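Local coordinates for ribulose bisphosphate carboxylase (Hyperthermus butylicus DSM 5456, PDB 6HUN), which probably catalyses the addition of CO2 and water to ribulose 1,5-bisphosphate, giving two molecules of 3-phosphoglycerate in an archaeal AMP degradation pathway, at residues I53-A58 and W99-A104; E108-G113 and S120-N125; A276-A281 and L290-H295; S434-A439 and R447-W452. All coordinates share one frame; numbering follows the deposited sequence. Where two conformers were deposited one is given.

Contact 1: residues I53-A58 and W99-A104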
# COMPACT_ATOMS: atom_id res chain seq x y z
N ILE A 53 15.23 16.94 18.86
CA ILE A 53 16.02 15.83 18.37
C ILE A 53 17.03 16.36 17.37
O ILE A 53 16.66 17.05 16.41
CB ILE A 53 15.10 14.78 17.70
CG1 ILE A 53 14.09 14.20 18.69
CG2 ILE A 53 15.93 13.69 17.06
CD1 ILE A 53 14.73 13.44 19.85
N SER A 54 18.31 16.02 17.55
CA SER A 54 19.31 16.43 16.56
C SER A 54 19.23 15.54 15.32
O SER A 54 18.72 14.41 15.36
CB SER A 54 20.71 16.38 17.14
OG SER A 54 21.21 15.04 17.11
N ILE A 55 19.73 16.06 14.18
CA ILE A 55 19.66 15.30 12.93
C ILE A 55 20.47 14.02 13.03
O ILE A 55 20.08 12.96 12.52
CB ILE A 55 20.08 16.15 11.71
CG1 ILE A 55 19.96 15.34 10.43
CG2 ILE A 55 21.54 16.62 11.81
CD1 ILE A 55 18.51 14.73 10.22
N LYS A 56 21.61 14.10 13.72
CA LYS A 56 22.41 12.90 13.88
C LYS A 56 21.67 11.86 14.69
O LYS A 56 21.74 10.66 14.38
CB LYS A 56 23.73 13.26 14.54
CG LYS A 56 24.65 13.89 13.56
CD LYS A 56 26.04 13.59 14.01
CE LYS A 56 26.93 13.51 12.84
NZ LYS A 56 26.66 14.63 11.88
N ASP A 57 20.97 12.29 15.75
CA ASP A 57 20.14 11.38 16.54
C ASP A 57 19.03 10.77 15.68
O ASP A 57 18.83 9.55 15.67
CB ASP A 57 19.55 12.14 17.72
CG ASP A 57 18.88 11.23 18.74
OD1 ASP A 57 18.72 10.02 18.46
OD2 ASP A 57 18.53 11.72 19.85
N ALA A 58 18.28 11.62 14.96
CA ALA A 58 17.21 11.10 14.10
C ALA A 58 17.77 10.11 13.10
O ALA A 58 17.20 9.04 12.89
CB ALA A 58 16.50 12.25 13.39
N TRP A 99 16.82 17.74 6.40
CA TRP A 99 18.12 17.34 5.91
C TRP A 99 17.95 16.19 4.93
O TRP A 99 17.04 15.36 5.07
CB TRP A 99 18.99 16.88 7.06
CG TRP A 99 19.27 17.93 8.12
CD1 TRP A 99 18.38 18.60 8.91
CD2 TRP A 99 20.55 18.40 8.47
NE1 TRP A 99 19.04 19.46 9.73
CE2 TRP A 99 20.38 19.36 9.49
CE3 TRP A 99 21.83 18.08 8.05
CZ2 TRP A 99 21.44 19.99 10.08
CZ3 TRP A 99 22.89 18.72 8.61
CH2 TRP A 99 22.69 19.67 9.62
N LEU A 100 18.84 16.11 3.96
CA LEU A 100 19.02 14.85 3.25
C LEU A 100 19.99 14.01 4.06
O LEU A 100 21.06 14.49 4.48
CB LEU A 100 19.51 15.05 1.81
CG LEU A 100 18.50 15.77 0.90
CD1 LEU A 100 19.11 16.01 -0.53
CD2 LEU A 100 17.23 14.96 0.71
N VAL A 101 19.64 12.75 4.24
CA VAL A 101 20.49 11.79 4.92
C VAL A 101 20.68 10.59 4.00
O VAL A 101 19.70 9.97 3.58
CB VAL A 101 19.90 11.33 6.27
CG1 VAL A 101 20.85 10.31 6.92
CG2 VAL A 101 19.67 12.51 7.19
N TRP A 102 21.92 10.22 3.76
CA TRP A 102 22.21 9.00 3.04
C TRP A 102 22.52 7.90 4.03
O TRP A 102 23.38 8.06 4.91
CB TRP A 102 23.41 9.15 2.08
CG TRP A 102 23.16 10.05 0.90
CD1 TRP A 102 23.03 9.67 -0.40
CD2 TRP A 102 23.05 11.48 0.91
NE1 TRP A 102 22.84 10.76 -1.19
CE2 TRP A 102 22.85 11.89 -0.41
CE3 TRP A 102 23.10 12.45 1.91
CZ2 TRP A 102 22.69 13.23 -0.76
CZ3 TRP A 102 22.95 13.76 1.58
CH2 TRP A 102 22.75 14.15 0.25
N VAL A 103 21.88 6.76 3.84
CA VAL A 103 22.07 5.59 4.68
C VAL A 103 22.48 4.44 3.78
O VAL A 103 21.85 4.18 2.76
CB VAL A 103 20.79 5.23 5.48
CG1 VAL A 103 21.08 4.04 6.46
CG2 VAL A 103 20.32 6.41 6.24
N ALA A 104 23.55 3.75 4.17
CA ALA A 104 24.03 2.59 3.45
C ALA A 104 23.62 1.31 4.19
O ALA A 104 23.73 1.23 5.42
CB ALA A 104 25.58 2.66 3.30

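Contact 2: residues E108-G113 and S120-N125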
# COMPACT_ATOMS: atom_id res chain seq x y z
N GLU A 108 22.76 -8.19 2.47
CA GLU A 108 22.28 -9.34 3.21
C GLU A 108 21.08 -9.02 4.11
O GLU A 108 20.46 -9.95 4.65
CB GLU A 108 23.43 -9.92 4.06
CG GLU A 108 24.57 -10.50 3.26
CD GLU A 108 25.50 -9.44 2.65
OE1 GLU A 108 26.32 -9.83 1.77
OE2 GLU A 108 25.41 -8.24 3.02
N LEU A 109 20.73 -7.74 4.28
CA LEU A 109 19.50 -7.44 5.01
C LEU A 109 18.24 -7.87 4.26
O LEU A 109 17.16 -7.99 4.87
CB LEU A 109 19.40 -5.94 5.28
CG LEU A 109 20.24 -5.27 6.36
CD1 LEU A 109 20.07 -3.77 6.28
CD2 LEU A 109 19.87 -5.79 7.78
N PHE A 110 18.31 -7.98 2.92
CA PHE A 110 17.11 -8.07 2.09
C PHE A 110 16.91 -9.49 1.55
O PHE A 110 17.87 -10.16 1.17
CB PHE A 110 17.21 -7.03 0.94
CG PHE A 110 17.47 -5.62 1.46
CD1 PHE A 110 16.44 -4.89 2.06
CD2 PHE A 110 18.74 -5.04 1.38
CE1 PHE A 110 16.67 -3.60 2.55
CE2 PHE A 110 19.00 -3.78 1.87
CZ PHE A 110 17.97 -3.04 2.43
N GLU A 111 15.66 -9.97 1.54
CA GLU A 111 15.38 -11.24 0.89
C GLU A 111 15.40 -11.05 -0.62
O GLU A 111 14.85 -10.08 -1.16
CB GLU A 111 14.03 -11.81 1.31
CG GLU A 111 13.83 -13.21 0.69
CD GLU A 111 12.47 -13.86 1.01
OE1 GLU A 111 11.87 -13.54 2.04
OE2 GLU A 111 12.05 -14.75 0.23
N GLU A 112 16.01 -12.02 -1.32
CA GLU A 112 16.13 -11.90 -2.77
C GLU A 112 14.76 -11.78 -3.42
O GLU A 112 13.88 -12.60 -3.17
CB GLU A 112 16.78 -13.19 -3.34
CG GLU A 112 18.14 -13.45 -2.91
CD GLU A 112 18.28 -14.29 -1.61
OE1 GLU A 112 19.24 -15.10 -1.59
OE2 GLU A 112 17.50 -14.09 -0.60
N GLY A 113 14.66 -10.88 -4.40
CA GLY A 113 13.46 -10.78 -5.22
C GLY A 113 12.18 -10.39 -4.50
O GLY A 113 11.10 -10.63 -5.05
N SER A 120 9.24 -3.45 3.93
CA SER A 120 9.09 -3.51 5.38
C SER A 120 10.29 -2.91 6.11
O SER A 120 10.15 -2.54 7.27
CB SER A 120 8.91 -4.95 5.85
OG SER A 120 10.11 -5.68 5.67
N SER A 121 11.45 -2.86 5.45
CA SER A 121 12.67 -2.27 6.04
C SER A 121 12.71 -0.77 5.79
O SER A 121 12.59 0.06 6.70
CB SER A 121 13.90 -2.91 5.40
OG SER A 121 14.12 -4.18 6.05
N ILE A 122 12.86 -0.42 4.52
CA ILE A 122 13.14 0.97 4.14
C ILE A 122 11.87 1.82 4.04
O ILE A 122 11.96 3.06 4.14
CB ILE A 122 13.94 0.94 2.84
CG1 ILE A 122 15.36 0.41 3.20
CG2 ILE A 122 14.08 2.29 2.17
CD1 ILE A 122 16.23 0.26 2.01
N LEU A 123 10.71 1.19 3.86
CA LEU A 123 9.43 1.91 3.85
C LEU A 123 8.56 1.50 5.03
O LEU A 123 7.33 1.55 4.94
CB LEU A 123 8.61 1.66 2.55
CG LEU A 123 9.45 1.92 1.29
CD1 LEU A 123 8.55 1.64 0.04
CD2 LEU A 123 9.99 3.35 1.28
N GLY A 124 9.15 1.15 6.17
CA GLY A 124 8.31 0.50 7.17
C GLY A 124 8.07 1.36 8.41
O GLY A 124 7.51 2.46 8.32
N ASN A 125 8.51 0.88 9.58
CA ASN A 125 8.18 1.57 10.82
C ASN A 125 8.83 2.95 10.94
O ASN A 125 8.44 3.73 11.85
CB ASN A 125 8.67 0.74 12.02
CG ASN A 125 7.79 -0.44 12.32
OD1 ASN A 125 6.66 -0.53 11.84
ND2 ASN A 125 8.30 -1.37 13.14

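Contact 3: residues A276-A281 and L290-H295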
# COMPACT_ATOMS: atom_id res chain seq x y z
N ALA A 276 2.89 -7.65 -3.48
CA ALA A 276 2.96 -9.09 -3.70
C ALA A 276 2.05 -9.50 -4.85
O ALA A 276 2.40 -10.39 -5.66
CB ALA A 276 2.64 -9.86 -2.38
N ALA A 277 0.88 -8.88 -4.95
CA ALA A 277 -0.01 -9.19 -6.08
C ALA A 277 0.65 -8.84 -7.40
O ALA A 277 0.51 -9.58 -8.41
CB ALA A 277 -1.32 -8.37 -5.98
N LEU A 278 1.34 -7.70 -7.45
CA LEU A 278 2.01 -7.32 -8.71
C LEU A 278 3.09 -8.34 -9.05
O LEU A 278 3.18 -8.80 -10.21
CB LEU A 278 2.62 -5.92 -8.58
CG LEU A 278 3.54 -5.50 -9.72
CD1 LEU A 278 2.80 -5.56 -11.14
CD2 LEU A 278 4.11 -4.05 -9.44
N GLN A 279 3.91 -8.74 -8.04
CA GLN A 279 4.97 -9.71 -8.38
C GLN A 279 4.38 -11.05 -8.80
O GLN A 279 4.98 -11.76 -9.64
CB GLN A 279 5.95 -9.92 -7.19
CG GLN A 279 6.70 -8.58 -6.87
CD GLN A 279 7.92 -8.82 -6.01
OE1 GLN A 279 7.86 -8.75 -4.78
NE2 GLN A 279 9.03 -9.19 -6.68
N HIS A 280 3.26 -11.46 -8.18
CA HIS A 280 2.57 -12.68 -8.62
C HIS A 280 2.02 -12.54 -10.04
O HIS A 280 2.16 -13.46 -10.87
CB HIS A 280 1.42 -12.99 -7.66
CG HIS A 280 0.84 -14.37 -7.84
ND1 HIS A 280 1.60 -15.52 -7.86
CD2 HIS A 280 -0.44 -14.77 -7.97
CE1 HIS A 280 0.82 -16.57 -8.03
NE2 HIS A 280 -0.43 -16.14 -8.11
N ALA A 281 1.41 -11.39 -10.35
CA ALA A 281 0.96 -11.15 -11.74
C ALA A 281 2.14 -11.22 -12.71
O ALA A 281 2.00 -11.74 -13.84
CB ALA A 281 0.25 -9.79 -11.79
N LEU A 290 2.42 -12.27 -21.39
CA LEU A 290 1.62 -11.06 -21.34
C LEU A 290 2.49 -9.86 -20.95
O LEU A 290 3.58 -10.00 -20.38
CB LEU A 290 0.44 -11.18 -20.31
CG LEU A 290 -0.53 -12.38 -20.42
CD1 LEU A 290 -1.51 -12.51 -19.28
CD2 LEU A 290 -1.24 -12.33 -21.81
N ALA A 291 2.02 -8.66 -21.27
CA ALA A 291 2.54 -7.41 -20.75
C ALA A 291 1.60 -6.92 -19.64
O ALA A 291 0.40 -7.22 -19.64
CB ALA A 291 2.64 -6.34 -21.87
N ILE A 292 2.13 -6.07 -18.73
CA ILE A 292 1.39 -5.57 -17.58
C ILE A 292 1.36 -4.06 -17.58
O ILE A 292 2.43 -3.43 -17.57
CB ILE A 292 2.03 -6.00 -16.25
CG1 ILE A 292 2.09 -7.56 -16.19
CG2 ILE A 292 1.27 -5.29 -15.01
CD1 ILE A 292 2.74 -8.02 -14.94
N HIS A 293 0.16 -3.51 -17.50
CA HIS A 293 -0.01 -2.09 -17.27
C HIS A 293 -0.18 -1.88 -15.76
O HIS A 293 -1.17 -2.34 -15.18
CB HIS A 293 -1.24 -1.59 -18.02
CG HIS A 293 -1.44 -0.10 -17.93
ND1 HIS A 293 -1.25 0.74 -19.00
CD2 HIS A 293 -1.80 0.68 -16.89
CE1 HIS A 293 -1.53 1.98 -18.64
NE2 HIS A 293 -1.83 1.98 -17.35
N GLY A 294 0.75 -1.17 -15.13
CA GLY A 294 0.58 -0.88 -13.71
C GLY A 294 -0.14 0.43 -13.43
O GLY A 294 0.28 1.51 -13.91
N HIS A 295 -1.29 0.38 -12.74
CA HIS A 295 -2.04 1.59 -12.45
C HIS A 295 -1.62 2.02 -11.04
O HIS A 295 -1.64 1.21 -10.14
CB HIS A 295 -3.54 1.33 -12.50
CG HIS A 295 -4.35 2.57 -12.50
ND1 HIS A 295 -4.47 3.36 -11.37
CD2 HIS A 295 -4.93 3.27 -13.52
CE1 HIS A 295 -5.17 4.45 -11.67
NE2 HIS A 295 -5.47 4.41 -12.97

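Contact 4: residues S434-A439 and R447-W452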
# COMPACT_ATOMS: atom_id res chain seq x y z
N SER A 434 3.77 21.34 -39.21
CA SER A 434 2.96 22.18 -38.34
C SER A 434 1.53 21.70 -38.36
O SER A 434 1.02 21.23 -39.38
CB SER A 434 3.02 23.66 -38.77
OG SER A 434 4.34 24.13 -38.67
N LEU A 435 0.87 21.80 -37.20
CA LEU A 435 -0.50 21.32 -37.10
C LEU A 435 -1.43 22.13 -37.99
O LEU A 435 -2.32 21.56 -38.62
CB LEU A 435 -0.98 21.38 -35.67
CG LEU A 435 -0.70 20.20 -34.73
CD1 LEU A 435 -1.62 20.41 -33.58
CD2 LEU A 435 -0.92 18.81 -35.36
N ASP A 436 -1.27 23.46 -38.00
CA ASP A 436 -2.07 24.31 -38.89
C ASP A 436 -1.96 23.84 -40.34
O ASP A 436 -2.98 23.66 -41.02
CB ASP A 436 -1.65 25.77 -38.70
CG ASP A 436 -2.16 26.37 -37.37
OD1 ASP A 436 -3.04 25.74 -36.74
OD2 ASP A 436 -1.69 27.46 -36.95
N GLU A 437 -0.75 23.55 -40.80
CA GLU A 437 -0.55 23.08 -42.18
C GLU A 437 -1.17 21.70 -42.39
O GLU A 437 -1.83 21.44 -43.40
CB GLU A 437 0.94 23.06 -42.49
CG GLU A 437 1.31 22.61 -43.89
CD GLU A 437 2.82 22.64 -44.11
OE1 GLU A 437 3.31 21.93 -45.00
OE2 GLU A 437 3.52 23.37 -43.37
N TYR A 438 -0.95 20.79 -41.43
CA TYR A 438 -1.50 19.44 -41.60
C TYR A 438 -3.01 19.47 -41.63
O TYR A 438 -3.65 18.74 -42.40
CB TYR A 438 -1.02 18.52 -40.46
CG TYR A 438 -0.92 17.07 -40.87
CD1 TYR A 438 -0.05 16.69 -41.86
CD2 TYR A 438 -1.66 16.08 -40.24
CE1 TYR A 438 0.05 15.37 -42.28
CE2 TYR A 438 -1.56 14.73 -40.62
CZ TYR A 438 -0.69 14.39 -41.64
OH TYR A 438 -0.56 13.09 -42.06
N ALA A 439 -3.61 20.34 -40.82
CA ALA A 439 -5.06 20.39 -40.66
C ALA A 439 -5.74 21.08 -41.81
O ALA A 439 -6.71 21.81 -41.63
CB ALA A 439 -5.39 21.09 -39.35
N ARG A 447 -11.29 19.79 -37.19
CA ARG A 447 -12.28 20.21 -36.20
C ARG A 447 -11.77 20.04 -34.78
O ARG A 447 -12.24 20.75 -33.87
CB ARG A 447 -13.58 19.45 -36.41
CG ARG A 447 -14.50 20.19 -37.38
CD ARG A 447 -15.18 19.31 -38.40
NE ARG A 447 -16.21 18.47 -37.79
CZ ARG A 447 -17.29 18.92 -37.14
NH1 ARG A 447 -17.51 20.22 -36.98
NH2 ARG A 447 -18.16 18.05 -36.64
N ALA A 448 -10.82 19.13 -34.56
CA ALA A 448 -10.17 19.04 -33.26
C ALA A 448 -9.47 20.35 -32.93
O ALA A 448 -9.56 20.84 -31.79
CB ALA A 448 -9.18 17.87 -33.26
N LEU A 449 -8.76 20.94 -33.90
CA LEU A 449 -8.09 22.21 -33.65
C LEU A 449 -9.11 23.33 -33.51
O LEU A 449 -8.97 24.20 -32.64
CB LEU A 449 -7.08 22.52 -34.76
CG LEU A 449 -5.80 21.68 -34.78
CD1 LEU A 449 -4.86 22.15 -35.89
CD2 LEU A 449 -5.09 21.70 -33.42
N GLU A 450 -10.18 23.30 -34.33
CA GLU A 450 -11.31 24.20 -34.14
C GLU A 450 -11.84 24.15 -32.70
O GLU A 450 -11.91 25.18 -32.01
CB GLU A 450 -12.42 23.85 -35.15
CG GLU A 450 -13.86 24.30 -34.81
CD GLU A 450 -14.72 23.13 -34.24
OE1 GLU A 450 -15.18 23.23 -33.07
OE2 GLU A 450 -14.93 22.11 -34.94
N LYS A 451 -12.18 22.94 -32.24
CA LYS A 451 -12.91 22.79 -30.98
C LYS A 451 -12.04 23.07 -29.76
O LYS A 451 -12.42 23.83 -28.86
CB LYS A 451 -13.50 21.38 -30.89
CG LYS A 451 -14.36 21.15 -29.66
CD LYS A 451 -14.79 19.70 -29.58
CE LYS A 451 -16.29 19.59 -29.35
NZ LYS A 451 -16.55 18.94 -28.04
N TRP A 452 -10.86 22.44 -29.68
CA TRP A 452 -10.04 22.55 -28.48
C TRP A 452 -8.77 23.35 -28.66
O TRP A 452 -8.17 23.75 -27.66
CB TRP A 452 -9.64 21.16 -27.97
CG TRP A 452 -10.76 20.25 -27.54
CD1 TRP A 452 -11.57 20.39 -26.45
CD2 TRP A 452 -11.16 19.03 -28.18
NE1 TRP A 452 -12.45 19.34 -26.37
CE2 TRP A 452 -12.22 18.48 -27.42
CE3 TRP A 452 -10.72 18.33 -29.31
CZ2 TRP A 452 -12.85 17.28 -27.76
CZ3 TRP A 452 -11.35 17.14 -29.66
CH2 TRP A 452 -12.40 16.63 -28.87

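Contact 1: residues I53-A58 and W99-A104
An aliphatic-on-aromatic contact joins the first turn of helix 55-65 to the start of strand 99-105 in the N-terminal domain of the large chain, where a helix lies against a mixed beta sheet. Ile-55 lies flat over one face of the Trp-99 indole. Its CG2 stands 3.7 Å from the centroid of the six-membered ring of Trp-99, only 7° off the ring normal, a well-centred CH-pi contact. In the other branch, Ile-55 CG1 sits over the CG-CD2 side of the five-membered ring, 3.5 Å from Trp-99 CG. Because CG1 lies anti to the backbone N (chi1 -179°), the two branches spread along the long dimension of the indole. From there Ile-55 CD1 runs on to Val-101 CG2 at 3.9 Å, two residues further along the same side of the strand. Ser-54 N-caps the helix, its OG accepting from Asp-57 N at 3.1 Å with an N-H...O angle of 163°. Val-47 of the central strand 41-49 touches both Ile-55 and Val-101, and Phe-91 of strand 87-93 also meets Ile-55. Further along the same helix, Ala-59 and Ala-63 lie against Val-101 and Val-103 respectively, continuing the helix-on-sheet interface.

Contact 2: residues E108-G113 and S120-N125
The loop between strand 99-105 and helix 115-122 folds back on that helix, and Phe-110 is the residue that closes it, reaching Ser-121 and Ile-122. The helix side chains approach the ring obliquely, at CE1 and CZ. Phe-110 CZ is 3.8 Å from Ile-122 CD1, and the neighbouring Phe-110 CE1 is 4.0 Å from Ser-121 CB. The two side chains, Phe-110 and Ile-122, cross at about a right angle, with the isoleucine chain extended (chi2 177°) so that its terminal methyl alone makes the approach. On one face of the ring sits Leu-109 CB, 4.0 Å above the plane and over its centre, where it probably helps to limit how the phenyl group can turn. This loop-helix unit lies beside the sheet of the N-terminal domain: Val-41 of strand 41-49 touches both Phe-110 and Ile-122, while Val-140 of strand 132-141 adds to the apolar surroundings of the isoleucine. Ser-121 meets the ring through CB, while its OG is hydrogen-bonded to Asn-207 of the second subunit. Nearby, Glu-111 forms a salt bridge with Arg-254 of the second subunit, and Gln-211 of that subunit bonds to the carbonyl of Leu-109.

Contact 3: residues A276-A281 and L290-H295
Ile-292, Leu-278 and Ala-281 carry this contact, which joins helix 275-288 to strand 291-295 in a beta-alpha-beta unit of the eight-stranded TIM barrel. Ile-292 points outward from the barrel wall and offers two separate methyls to the helix. Its CG2 meets Leu-278 CD1 at 4.2 Å, a loose methyl-to-methyl approach, while its CD1 is directed at the next turn of the helix. With CG1 beside the backbone N (chi1 -59°) and chi2 extended (178°), CD1 reaches Ala-281 while CG2 stays by Leu-278. Leu-278 also leans on Ile-268 of strand 265-269, which touches Ile-292 as well, so the helix packs over two adjacent strands. His-295, at the end of the strand, is predicted to be a proton acceptor in the active site and touches Asp-269 and Glu-206; the contact thus probably backs a strand that ends at the active site. Ala-276 and Ala-277, at the start of the helix, pack against the second subunit. At the Ala-281 end, Ile-292 CD1 meets backbone as well as side chain: it is 3.9 Å from Ala-281 C and 4.4 Å from Ala-281 CB.

Contact 4: residues S434-A439 and R447-W452
Two short helical segments meet with their nearest alpha carbons, Ala-439 CA and Leu-449 CA, 7.9 Å apart, in a helix-loop-helix near the C-terminal end of the catalytic domain. Helix 435-438 is little more than one turn, held by the bonds from Tyr-438 N to Ser-434 O and from Ala-439 N to Leu-435 O; Ala-439 then leaves helical geometry, and the chain continues into helix 443-452. Leu-449 carries the contact, touching Leu-435, Asp-436 and Ala-439. The two methyls divide the work. Leu-449 CD2 meets Leu-435 CD1 at 3.7 Å, whereas Leu-449 CD1 rests on the backbone side of the short helix, 3.7 Å from Ala-439 CB and 3.8 Å from Leu-435 O. With CG anti to the carbonyl carbon (chi1 -72°), the side chain of Leu-449 leads toward the short helix. Ala-428 of helix 415-431 and Tyr-454 of the C-terminal tail also touch Leu-435, tying this helix-loop-helix to the body of the domain. Asp-436 lies at the exposed border, where its carboxylate is engaged by the Tyr-454 hydroxyl through a hydrogen bond to OD1; that same oxygen, Asp-436 OD1, also lies against the leucine methyl Leu-449 CD1 at 4.1 Å, a van der Waals approach.

Apolar side chains carry all four contacts, and none has a hydrogen bond across its segments, yet their surroundings differ. Contacts 2 and 3 are buried and both touch the second subunit; they also meet each other, through a probable hydrogen bond between Gly-113 O and Gln-279 NE2 that joins the N-terminal domain to the barrel. Contacts 1 and 4 are only partly buried, lie on opposite sides of the chain's centre, about 54 Å apart between centres, and touch no other chain of the assembly. Contacts 1 and 2 adjoin in the sequence and both touch strand 41-49, through Val-47 and Val-41. Aromatic rings mark these two, an indole face and a phenyl ring met obliquely; contacts 3 and 4 are aliphatic.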